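Local coordinates for DNA polymerase (Pyrobaculum calidifontis, PDB 5MDN), which probably catalyses the template-directed addition of deoxyribonucleotides to a growing DNA strand, as a member of the DNA polymerase type-B family, at residues S563-K568 / K603-L608. Numbering follows the deposited sequence.
Sequences SLFVKK and KRYAGL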
loop_
_atom_site.group_PDB
_atom_site.type_symbol
_atom_site.label_atom_id
_atom_site.label_comp_id
_atom_site.label_asym_id
_atom_site.label_seq_id
_atom_site.Cartn_x
_atom_site.Cartn_y
_atom_site.Cartn_z
ATOM N N SER A 563 -18.439 -2.377 9.883
ATOM C CA SER A 563 -18.741 -3.788 10.104
ATOM C C SER A 563 -19.389 -3.969 11.470
ATOM O O SER A 563 -19.346 -3.080 12.324
ATOM C CB SER A 563 -17.480 -4.657 9.996
ATOM O OG SER A 563 -16.542 -4.313 10.996
ATOM N N LEU A 564 -20.024 -5.125 11.657
ATOM C CA LEU A 564 -20.461 -5.539 12.984
ATOM C C LEU A 564 -20.206 -7.028 13.171
ATOM O O LEU A 564 -20.337 -7.815 12.229
ATOM C CB LEU A 564 -21.943 -5.194 13.242
ATOM C CG LEU A 564 -23.099 -5.466 12.272
ATOM C CD1 LEU A 564 -23.366 -6.946 12.059
ATOM C CD2 LEU A 564 -24.355 -4.775 12.781
ATOM N N PHE A 565 -19.823 -7.402 14.388
ATOM C CA PHE A 565 -19.518 -8.785 14.733
ATOM C C PHE A 565 -20.743 -9.398 15.397
ATOM O O PHE A 565 -21.321 -8.800 16.309
ATOM C CB PHE A 565 -18.312 -8.879 15.674
ATOM C CG PHE A 565 -16.996 -8.428 15.070
ATOM C CD1 PHE A 565 -16.940 -7.469 14.070
ATOM C CD2 PHE A 565 -15.804 -8.965 15.532
ATOM C CE1 PHE A 565 -15.730 -7.062 13.537
ATOM C CE2 PHE A 565 -14.592 -8.564 15.003
ATOM C CZ PHE A 565 -14.555 -7.612 14.005
ATOM N N VAL A 566 -21.136 -10.590 14.947
ATOM C CA VAL A 566 -22.307 -11.274 15.482
ATOM C C VAL A 566 -21.960 -12.729 15.762
ATOM O O VAL A 566 -21.010 -13.289 15.209
ATOM C CB VAL A 566 -23.528 -11.191 14.536
ATOM C CG1 VAL A 566 -23.943 -9.743 14.321
ATOM C CG2 VAL A 566 -23.220 -11.865 13.205
ATOM N N LYS A 567 -22.752 -13.338 16.641
ATOM C CA LYS A 567 -22.576 -14.744 16.971
ATOM C C LYS A 567 -23.093 -15.620 15.834
ATOM O O LYS A 567 -24.131 -15.335 15.231
ATOM C CB LYS A 567 -23.307 -15.073 18.274
ATOM C CG LYS A 567 -23.063 -16.481 18.792
ATOM C CD LYS A 567 -21.678 -16.619 19.404
ATOM C CE LYS A 567 -21.678 -16.297 20.888
ATOM N NZ LYS A 567 -21.562 -17.540 21.707
ATOM N N LYS A 568 -22.360 -16.693 15.545
ATOM C CA LYS A 568 -22.695 -17.566 14.427
ATOM C C LYS A 568 -23.962 -18.357 14.738
ATOM O O LYS A 568 -24.029 -19.066 15.747
ATOM C CB LYS A 568 -21.534 -18.512 14.132
ATOM C CG LYS A 568 -21.759 -19.441 12.947
ATOM C CD LYS A 568 -20.564 -20.364 12.747
ATOM C CE LYS A 568 -20.768 -21.317 11.579
ATOM N NZ LYS A 568 -20.622 -20.637 10.263
ATOM N N LYS A 603 -11.731 -1.510 18.529
ATOM C CA LYS A 603 -11.452 -2.572 17.561
ATOM C C LYS A 603 -10.006 -3.051 17.718
ATOM O O LYS A 603 -9.170 -2.961 16.821
ATOM C CB LYS A 603 -11.744 -2.104 16.140
ATOM C CG LYS A 603 -11.709 -3.240 15.115
ATOM C CD LYS A 603 -12.032 -2.787 13.702
ATOM C CE LYS A 603 -11.851 -3.935 12.713
ATOM N NZ LYS A 603 -12.851 -5.029 12.890
ATOM N N ARG A 604 -9.727 -3.564 18.910
ATOM C CA ARG A 604 -8.445 -4.177 19.246
ATOM C C ARG A 604 -8.746 -5.618 19.640
ATOM O O ARG A 604 -9.253 -5.872 20.738
ATOM C CB ARG A 604 -7.748 -3.417 20.370
ATOM C CG ARG A 604 -6.464 -4.069 20.833
ATOM C CD ARG A 604 -5.485 -4.131 19.683
ATOM N NE ARG A 604 -4.170 -4.645 20.055
ATOM C CZ ARG A 604 -3.801 -5.915 19.911
ATOM N NH1 ARG A 604 -4.643 -6.804 19.400
ATOM N NH2 ARG A 604 -2.584 -6.297 20.274
ATOM N N TYR A 605 -8.440 -6.561 18.750
ATOM C CA TYR A 605 -8.815 -7.942 18.994
ATOM C C TYR A 605 -7.882 -8.877 18.243
ATOM O O TYR A 605 -7.192 -8.484 17.298
ATOM C CB TYR A 605 -10.272 -8.213 18.582
ATOM C CG TYR A 605 -10.511 -8.185 17.087
ATOM C CD1 TYR A 605 -10.769 -6.992 16.429
ATOM C CD2 TYR A 605 -10.488 -9.357 16.339
ATOM C CE1 TYR A 605 -10.989 -6.963 15.065
ATOM C CE2 TYR A 605 -10.705 -9.338 14.974
ATOM C CZ TYR A 605 -10.956 -8.138 14.342
ATOM O OH TYR A 605 -11.174 -8.117 12.983
ATOM N N ALA A 606 -7.874 -10.128 18.691
ATOM C CA ALA A 606 -7.271 -11.235 17.969
ATOM C C ALA A 606 -8.350 -12.260 17.655
ATOM O O ALA A 606 -9.320 -12.408 18.406
ATOM C CB ALA A 606 -6.144 -11.881 18.777
ATOM N N GLY A 607 -8.179 -12.968 16.545
ATOM C CA GLY A 607 -9.190 -13.913 16.114
ATOM C C GLY A 607 -8.617 -15.181 15.519
ATOM O O GLY A 607 -7.613 -15.143 14.802
ATOM N N LEU A 608 -9.252 -16.314 15.814
ATOM C CA LEU A 608 -8.789 -17.626 15.376
ATOM C C LEU A 608 -9.698 -18.103 14.251
ATOM O O LEU A 608 -10.885 -18.361 14.472
ATOM C CB LEU A 608 -8.782 -18.614 16.541
ATOM C CG LEU A 608 -8.453 -20.075 16.231
ATOM C CD1 LEU A 608 -7.063 -20.205 15.632
ATOM C CD2 LEU A 608 -8.579 -20.924 17.487
#
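The ring of Phe565 drives its edge into one face of Tyr605, a T-shaped pair with centroids 5.2 Å apart and planes at 88°. Its CE2 rides over the tyrosine ring, offset toward the rim and 3.7 Å from Tyr605 CZ, while Phe565 CZ sits 3.6 Å from Tyr605 OH. Around the Phe565 ring, the edge is shared: Lys603 NZ lies near the ring plane, 3.3 Å from Phe565 CZ, and Ser563 OG is also in plane. The ammonium therefore meets the rim of the ring, not its pi face, and is no cation-pi partner. At the edge of Tyr605, in plane, runs the CG methylene of Lys603. The lysine chain extends from a CG anti to its backbone N (chi1 -170°) and bends at its last torsion, which brings NZ to the phenylalanine. No hydrogen bond joins the two segments; aromatic and apolar packing carries the contact. A leucine in place of Tyr605 would probably leave the Phe565 edge without a flat face to rest on and open a gap beside it. Tyr558 adds a second edge-to-face partner to Phe565, and Phe598 packs against Tyr605, extending the aromatic cluster. The buried edge-to-face pair thus packs the palm hairpin that carries YGDTDS, motif C of family B polymerases, against the sheet of strand 605-609, with Lys603 and Tyr605 belonging to the family's KKRY (KxY) motif.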